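PDB 3C6C: 3-keto-5-aminohexanoate cleavage enzyme from Ralstonia eutropha, which probably cleaves 3-keto-5-aminohexanoate or a related beta-keto acid as a metal-dependent TIM-barrel enzyme. Local coordinates for residues W219-P222 with E226-I229; P35-H40 with D270-S275. All coordinates share one frame; numbering follows the deposited sequence.

Contact 1: W219-P222 with E226-I229; sequences WGAP and ETMI
T227 lays its branched side chain against CB of A221 and the ring and carbonyl oxygen of P222, and virtually the whole contact rests on this one residue. Its methyl group does the apolar work, CG2 standing 3.7 Å from CB of A221. The same methyl also meets a polar atom, with CG2 3.3 Å from the carbonyl oxygen of P222. With CG2 anti to the backbone N, and OG1 beside that N and anti to the carbonyl carbon (chi1 -62°), the methyl and the hydroxyl are both brought up to that P222 oxygen. OG1 lies 3.2 Å from P222 O in what is at most a weak hydrogen bond, its proton having another acceptor within reach. T227 OG1 also comes within 3.5 Å of CG of the P222 ring. The strongest polar partner of OG1 is the OH of Y230 of the second subunit; it also bonds to the hydroxyl of S224, on the short link between the segments. Y230 of that subunit also packs on P222, and its P190 packs on A221, which places this small local fold at a subunit boundary. Just before T227, E226 forms a salt bridge to R232 of the third subunit, while selenomethionine M228 packs on W241, A243 and helix 250-260. The principle illustrated is that a loop can be closed against the first turn of the helix it leads into by a single beta-branched residue. Here the loop joins strand 210-214 to helix 225-232, a beta-to-alpha connection of the TIM barrel at a subunit interface.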
loop_
_atom_site.group_PDB
_atom_site.type_symbol
_atom_site.label_atom_id
_atom_site.label_comp_id
_atom_site.label_asym_id
_atom_site.label_seq_id
_atom_site.Cartn_x
_atom_site.Cartn_y
_atom_site.Cartn_z
ATOM N N TRP A 219 -15.433 7.738 -15.535
ATOM C CA TRP A 219 -14.363 8.311 -14.719
ATOM C C TRP A 219 -14.382 7.652 -13.344
ATOM O O TRP A 219 -14.646 8.297 -12.320
ATOM C CB TRP A 219 -14.548 9.839 -14.611
ATOM C CG TRP A 219 -14.416 10.489 -15.969
ATOM C CD1 TRP A 219 -15.424 10.897 -16.801
ATOM C CD2 TRP A 219 -13.204 10.686 -16.680
ATOM N NE1 TRP A 219 -14.898 11.367 -17.988
ATOM C CE2 TRP A 219 -13.537 11.249 -17.939
ATOM C CE3 TRP A 219 -11.858 10.449 -16.379
ATOM C CZ2 TRP A 219 -12.574 11.579 -18.874
ATOM C CZ3 TRP A 219 -10.905 10.782 -17.320
ATOM C CH2 TRP A 219 -11.272 11.336 -18.550
ATOM N N GLY A 220 -14.144 6.350 -13.375
ATOM C CA GLY A 220 -13.955 5.497 -12.197
ATOM C C GLY A 220 -12.537 5.076 -11.856
ATOM O O GLY A 220 -11.552 5.596 -12.391
ATOM N N ALA A 221 -12.445 4.104 -10.956
ATOM C CA ALA A 221 -11.149 3.654 -10.444
ATOM C C ALA A 221 -10.375 2.959 -11.570
ATOM O O ALA A 221 -10.952 2.183 -12.322
ATOM C CB ALA A 221 -11.327 2.706 -9.231
ATOM N N PRO A 222 -9.067 3.230 -11.656
ATOM C CA PRO A 222 -8.249 2.642 -12.729
ATOM C C PRO A 222 -7.863 1.188 -12.481
ATOM O O PRO A 222 -7.890 0.660 -11.359
ATOM C CB PRO A 222 -7.003 3.524 -12.737
ATOM C CG PRO A 222 -6.856 3.960 -11.307
ATOM C CD PRO A 222 -8.277 4.172 -10.828
ATOM N N GLU A 226 -2.556 -1.560 -7.362
ATOM C CA GLU A 226 -2.672 -0.702 -6.199
ATOM C C GLU A 226 -4.137 -0.409 -5.918
ATOM O O GLU A 226 -4.580 -0.382 -4.759
ATOM C CB GLU A 226 -1.857 0.590 -6.379
ATOM C CG GLU A 226 -0.364 0.360 -6.315
ATOM C CD GLU A 226 0.305 0.132 -7.689
ATOM O OE1 GLU A 226 -0.333 -0.323 -8.696
ATOM O OE2 GLU A 226 1.523 0.409 -7.774
ATOM N N THR A 227 -4.897 -0.215 -6.990
ATOM C CA THR A 227 -6.309 0.083 -6.867
ATOM C C THR A 227 -7.016 -1.118 -6.278
ATOM O O THR A 227 -7.820 -0.996 -5.361
ATOM C CB THR A 227 -6.959 0.459 -8.220
ATOM O OG1 THR A 227 -6.336 1.640 -8.731
ATOM C CG2 THR A 227 -8.466 0.694 -8.061
HETATM N N MSE A 228 -6.677 -2.278 -6.818
HETATM C CA MSE A 228 -7.324 -3.526 -6.415
HETATM C C MSE A 228 -7.061 -3.847 -4.945
HETATM O O MSE A 228 -7.977 -4.191 -4.201
HETATM C CB MSE A 228 -6.885 -4.710 -7.304
HETATM C CG MSE A 228 -7.866 -5.868 -7.172
HETATM SE SE MSE A 228 -7.404 -7.383 -8.230
HETATM C CE MSE A 228 -7.492 -6.605 -9.959
ATOM N N ILE A 229 -5.819 -3.664 -4.503
ATOM C CA ILE A 229 -5.434 -3.955 -3.099
ATOM C C ILE A 229 -6.168 -3.022 -2.131
ATOM O O ILE A 229 -6.710 -3.428 -1.095
ATOM C CB ILE A 229 -3.897 -3.814 -2.868
ATOM C CG1 ILE A 229 -3.167 -4.978 -3.532
ATOM C CG2 ILE A 229 -3.564 -3.771 -1.359
ATOM C CD1 ILE A 229 -1.650 -4.829 -3.575
#

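Contact 2: P35-H40 with D270-S275; sequences PFNPKH and DNLYLS
L272 and H40 make the closer-packed half of this contact, with N37 completing the bed for the leucine. CD1 of L272 reaches CB of N37 at 4.0 Å, while the carbonyl oxygen of L272 lies at the edge of the H40 ring, near its plane, 3.9 Å from CD2. The ring's rotation is fixed from outside: NE2 bonds to the carbonyl of A280 and ND1 to the backbone N of S42, and F279 meets the ring at about 45°. On the looser side, ND2 of N37 and OH of Y273 stay 4.2 Å apart, and a water spans them. ND2 donates to this water over 2.7 Å, whereas the water lies 3.3 Å from the tyrosine OH. The other end of the N37 amide serves its own loop, OD1 accepting from K39 N (3.0 Å) in an Asx turn within the type I turn from N37 to H40. N271 makes a second Asx turn by accepting from Y273 N. With no direct hydrogen bond between the segments, the chemistry implies two separately braced loops, joined by van der Waals contact and a water.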
loop_
_atom_site.group_PDB
_atom_site.type_symbol
_atom_site.label_atom_id
_atom_site.label_comp_id
_atom_site.label_asym_id
_atom_site.label_seq_id
_atom_site.Cartn_x
_atom_site.Cartn_y
_atom_site.Cartn_z
ATOM N N PRO A 35 -21.524 -0.573 -28.262
ATOM C CA PRO A 35 -21.815 -0.664 -29.706
ATOM C C PRO A 35 -21.216 -1.881 -30.425
ATOM O O PRO A 35 -20.047 -2.243 -30.252
ATOM C CB PRO A 35 -21.224 0.645 -30.245
ATOM C CG PRO A 35 -21.408 1.617 -29.100
ATOM C CD PRO A 35 -21.067 0.780 -27.872
ATOM N N PHE A 36 -22.057 -2.480 -31.248
ATOM C CA PHE A 36 -21.672 -3.638 -32.079
ATOM C C PHE A 36 -20.623 -3.183 -33.089
ATOM O O PHE A 36 -20.838 -2.241 -33.847
ATOM C CB PHE A 36 -22.938 -4.238 -32.767
ATOM C CG PHE A 36 -22.680 -5.309 -33.786
ATOM C CD1 PHE A 36 -21.683 -6.253 -33.620
ATOM C CD2 PHE A 36 -23.496 -5.394 -34.917
ATOM C CE1 PHE A 36 -21.492 -7.254 -34.569
ATOM C CE2 PHE A 36 -23.305 -6.375 -35.873
ATOM C CZ PHE A 36 -22.306 -7.316 -35.708
ATOM N N ASN A 37 -19.485 -3.872 -33.071
ATOM C CA ASN A 37 -18.439 -3.722 -34.101
ATOM C C ASN A 37 -18.550 -4.864 -35.105
ATOM O O ASN A 37 -18.122 -5.984 -34.832
ATOM C CB ASN A 37 -17.049 -3.697 -33.449
ATOM C CG ASN A 37 -15.940 -3.629 -34.447
ATOM O OD1 ASN A 37 -16.160 -3.713 -35.672
ATOM N ND2 ASN A 37 -14.702 -3.469 -33.938
ATOM N N PRO A 38 -19.162 -4.604 -36.270
ATOM C CA PRO A 38 -19.495 -5.674 -37.211
ATOM C C PRO A 38 -18.286 -6.329 -37.898
ATOM O O PRO A 38 -18.443 -7.305 -38.631
ATOM C CB PRO A 38 -20.439 -4.998 -38.230
ATOM C CG PRO A 38 -20.557 -3.617 -37.860
ATOM C CD PRO A 38 -19.712 -3.302 -36.662
ATOM N N LYS A 39 -17.092 -5.816 -37.640
ATOM C CA LYS A 39 -15.869 -6.547 -38.053
ATOM C C LYS A 39 -15.674 -7.834 -37.242
ATOM O O LYS A 39 -15.047 -8.787 -37.706
ATOM C CB LYS A 39 -14.625 -5.689 -37.939
ATOM C CG LYS A 39 -14.580 -4.680 -39.036
ATOM C CD LYS A 39 -13.302 -3.876 -39.032
ATOM C CE LYS A 39 -13.257 -2.985 -40.273
ATOM N NZ LYS A 39 -11.924 -2.338 -40.478
ATOM N N HIS A 40 -16.261 -7.854 -36.057
ATOM C CA HIS A 40 -16.248 -9.079 -35.231
ATOM C C HIS A 40 -17.268 -10.079 -35.797
ATOM O O HIS A 40 -18.461 -9.845 -35.755
ATOM C CB HIS A 40 -16.529 -8.805 -33.758
ATOM C CG HIS A 40 -16.272 -10.003 -32.889
ATOM N ND1 HIS A 40 -16.842 -11.232 -33.160
ATOM C CD2 HIS A 40 -15.498 -10.179 -31.783
ATOM C CE1 HIS A 40 -16.430 -12.112 -32.256
ATOM N NE2 HIS A 40 -15.608 -11.504 -31.414
ATOM N N ASP A 270 -16.397 -7.091 -22.428
ATOM C CA ASP A 270 -15.286 -6.300 -21.876
ATOM C C ASP A 270 -14.074 -6.148 -22.803
ATOM O O ASP A 270 -13.275 -5.246 -22.632
ATOM C CB ASP A 270 -14.780 -6.906 -20.565
ATOM C CG ASP A 270 -15.844 -7.016 -19.513
ATOM O OD1 ASP A 270 -16.770 -6.160 -19.491
ATOM O OD2 ASP A 270 -15.747 -7.970 -18.688
ATOM N N ASN A 271 -13.965 -7.057 -23.759
ATOM C CA ASN A 271 -12.822 -7.151 -24.646
ATOM C C ASN A 271 -13.141 -8.013 -25.839
ATOM O O ASN A 271 -13.578 -9.140 -25.673
ATOM C CB ASN A 271 -11.641 -7.789 -23.892
ATOM C CG ASN A 271 -10.511 -8.181 -24.820
ATOM O OD1 ASN A 271 -10.096 -7.396 -25.684
ATOM N ND2 ASN A 271 -10.003 -9.375 -24.639
ATOM N N LEU A 272 -12.918 -7.480 -27.043
ATOM C CA LEU A 272 -13.189 -8.241 -28.267
ATOM C C LEU A 272 -12.040 -9.120 -28.786
ATOM O O LEU A 272 -12.235 -9.955 -29.675
ATOM C CB LEU A 272 -13.608 -7.281 -29.388
ATOM C CG LEU A 272 -14.874 -6.442 -29.164
ATOM C CD1 LEU A 272 -15.190 -5.693 -30.478
ATOM C CD2 LEU A 272 -16.071 -7.264 -28.728
ATOM N N TYR A 273 -10.844 -8.919 -28.240
ATOM C CA TYR A 273 -9.610 -9.441 -28.848
ATOM C C TYR A 273 -8.866 -10.510 -28.060
ATOM O O TYR A 273 -8.624 -10.391 -26.860
ATOM C CB TYR A 273 -8.638 -8.287 -29.139
ATOM C CG TYR A 273 -9.192 -7.276 -30.101
ATOM C CD1 TYR A 273 -9.111 -7.482 -31.468
ATOM C CD2 TYR A 273 -9.814 -6.128 -29.639
ATOM C CE1 TYR A 273 -9.629 -6.544 -32.355
ATOM C CE2 TYR A 273 -10.329 -5.197 -30.511
ATOM C CZ TYR A 273 -10.224 -5.406 -31.857
ATOM O OH TYR A 273 -10.769 -4.454 -32.701
ATOM N N LEU A 274 -8.465 -11.541 -28.801
ATOM C CA LEU A 274 -7.699 -12.646 -28.218
ATOM C C LEU A 274 -6.274 -12.144 -28.115
ATOM O O LEU A 274 -5.572 -12.355 -27.133
ATOM C CB LEU A 274 -7.806 -13.902 -29.081
ATOM C CG LEU A 274 -7.201 -15.162 -28.473
ATOM C CD1 LEU A 274 -7.926 -15.560 -27.191
ATOM C CD2 LEU A 274 -7.201 -16.294 -29.519
ATOM N N SER A 275 -5.893 -11.450 -29.167
ATOM C CA SER A 275 -4.610 -10.767 -29.263
ATOM C C SER A 275 -4.697 -9.611 -30.203
ATOM O O SER A 275 -5.743 -9.329 -30.784
ATOM C CB SER A 275 -3.489 -11.717 -29.720
ATOM O OG SER A 275 -3.746 -12.301 -30.981
HETATM O O HOH W 1 -12.373 -3.261 -35.325
#

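Overall arrangement
Both contacts involve beta-to-alpha loops of one TIM barrel, yet they serve different surroundings. Their centres lie 24 Å apart, their nearest atoms remain about 12 Å from each other, and each centre is about 17 Å from that of the chain. Contact 1 joins neighbours in sequence and meets two other subunits; contact 2 brings together the loops after strands 23-29 and 264-266, which pair in the barrel, and no other subunit touches it. Segment 270-275 begins directly after E269, which with H66 and H68 binds the nickel ion. Bound diethylene glycol and ethanediol molecules approach L272 and H40, at about 3 and 4 Å from their side chains.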